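Cytosolic phospholipase A2 delta (Homo sapiens, PDB 5IZ5) hydrolyses membrane glycerophospholipids at the sn-2 position in a calcium-dependent manner, preferring linoleic acid there and releasing a free fatty acid and a lysophospholipid. Local coordinates at residues B[434-437]-B[438-442]. The protein carries 3 engineered substitutions. Numbering follows the deposited sequence.
Sequences LVLE and SMLHG
L440 N donates to L436 O over 2.9 Å at an N-H...O angle of 163°, one of four successive i to i+4 bonds, from S438 N through H441 N, that identify residues 434-441 as the last turns of helix 428-441. G442, with positive phi (64°), leaves the helix but still gives its N to S438 O. One turn apart, L436 and L440 mesh obliquely: CD1 of L436 sits 3.7 Å from CD2 of L440 and 3.8 Å from its CD1, so a single methyl meets both branches of the other leucine. With CG anti to the backbone N (chi1 176°) and beside the carbonyl carbon, L436 carries CD1 toward L440. Both leucines also touch W369 of helix 367-375, and the L436 side chain lies about 9 Å from that of the nucleophile S365. Were L440 cut back to an alanine, the CD1 methyl of L436 would probably lose both its partners, with a gap likely beside W369. V435 and M439 run side by side, with CG1 4.1 Å from SD. Over one face of the H441 ring lies CB of L440, offset toward the rim, while E437 O approaches the ring edge, 3.5 Å from H441 CD2. E437 OE2 forms a salt bridge with R523 NE and accepts a hydrogen bond from M445 N. S438 OG, though near L434 O, is hydrogen-bonded to Y412 OH, and H441 ND1 to Y391 OH. Apolar contacts and backbone bonds thus join the turns of this largely buried helix end, whereas its polar side chains tie it to surrounding parts of the catalytic domain.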
loop_
_atom_site.group_PDB
_atom_site.type_symbol
_atom_site.label_atom_id
_atom_site.label_comp_id
_atom_site.label_asym_id
_atom_site.label_seq_id
_atom_site.Cartn_x
_atom_site.Cartn_y
_atom_site.Cartn_z
ATOM N N LEU B 434 12.377 -13.929 5.846
ATOM C CA LEU B 434 13.128 -14.776 6.774
ATOM C C LEU B 434 14.619 -14.773 6.457
ATOM O O LEU B 434 15.460 -14.753 7.351
ATOM C CB LEU B 434 12.585 -16.207 6.762
ATOM C CG LEU B 434 11.100 -16.382 7.106
ATOM C CD1 LEU B 434 10.682 -17.831 6.921
ATOM C CD2 LEU B 434 10.807 -15.920 8.522
ATOM N N VAL B 435 14.936 -14.798 5.171
ATOM C CA VAL B 435 16.310 -14.770 4.713
ATOM C C VAL B 435 16.979 -13.429 5.016
ATOM O O VAL B 435 18.094 -13.390 5.538
ATOM C CB VAL B 435 16.351 -15.057 3.202
ATOM C CG1 VAL B 435 17.683 -14.645 2.588
ATOM C CG2 VAL B 435 16.050 -16.528 2.950
ATOM N N LEU B 436 16.288 -12.345 4.688
ATOM C CA LEU B 436 16.773 -11.007 4.987
ATOM C C LEU B 436 17.010 -10.855 6.488
ATOM O O LEU B 436 18.051 -10.352 6.902
ATOM C CB LEU B 436 15.777 -9.955 4.505
ATOM C CG LEU B 436 16.104 -8.502 4.828
ATOM C CD1 LEU B 436 17.432 -8.089 4.204
ATOM C CD2 LEU B 436 14.980 -7.594 4.356
ATOM N N GLU B 437 16.055 -11.325 7.290
ATOM C CA GLU B 437 16.189 -11.290 8.742
ATOM C C GLU B 437 17.452 -12.009 9.196
ATOM O O GLU B 437 18.185 -11.506 10.045
ATOM C CB GLU B 437 14.968 -11.917 9.419
ATOM C CG GLU B 437 14.958 -11.774 10.933
ATOM C CD GLU B 437 13.723 -12.374 11.575
ATOM O OE1 GLU B 437 13.400 -13.546 11.288
ATOM O OE2 GLU B 437 13.064 -11.671 12.366
ATOM N N SER B 438 17.686 -13.193 8.638
ATOM C CA SER B 438 18.888 -13.981 8.930
ATOM C C SER B 438 20.190 -13.242 8.553
ATOM O O SER B 438 21.188 -13.322 9.276
ATOM C CB SER B 438 18.818 -15.345 8.208
ATOM O OG SER B 438 18.030 -16.275 8.930
ATOM N N MET B 439 20.178 -12.525 7.434
ATOM C CA MET B 439 21.375 -11.827 6.967
ATOM C C MET B 439 21.681 -10.590 7.809
ATOM O O MET B 439 22.845 -10.326 8.130
ATOM C CB MET B 439 21.230 -11.440 5.493
ATOM C CG MET B 439 21.161 -12.640 4.565
ATOM S SD MET B 439 20.883 -12.176 2.846
ATOM C CE MET B 439 22.467 -12.584 2.158
ATOM N N LEU B 440 20.638 -9.850 8.168
ATOM C CA LEU B 440 20.783 -8.624 8.954
ATOM C C LEU B 440 21.056 -8.902 10.434
ATOM O O LEU B 440 21.796 -8.152 11.073
ATOM C CB LEU B 440 19.529 -7.749 8.807
ATOM C CG LEU B 440 19.487 -6.672 7.712
ATOM C CD1 LEU B 440 20.275 -7.043 6.464
ATOM C CD2 LEU B 440 18.041 -6.333 7.359
ATOM N N HIS B 441 20.444 -9.954 10.978
ATOM C CA HIS B 441 20.561 -10.256 12.415
ATOM C C HIS B 441 21.002 -11.646 12.849
ATOM O O HIS B 441 21.325 -11.830 14.019
ATOM C CB HIS B 441 19.231 -9.964 13.113
ATOM C CG HIS B 441 18.570 -8.697 12.667
ATOM N ND1 HIS B 441 18.878 -7.467 13.206
ATOM C CD2 HIS B 441 17.608 -8.470 11.742
ATOM C CE1 HIS B 441 18.134 -6.539 12.632
ATOM N NE2 HIS B 441 17.354 -7.121 11.740
ATOM N N GLY B 442 20.988 -12.630 11.959
ATOM C CA GLY B 442 21.335 -14.000 12.342
ATOM C C GLY B 442 20.405 -14.672 13.346
ATOM O O GLY B 442 20.719 -15.748 13.855
#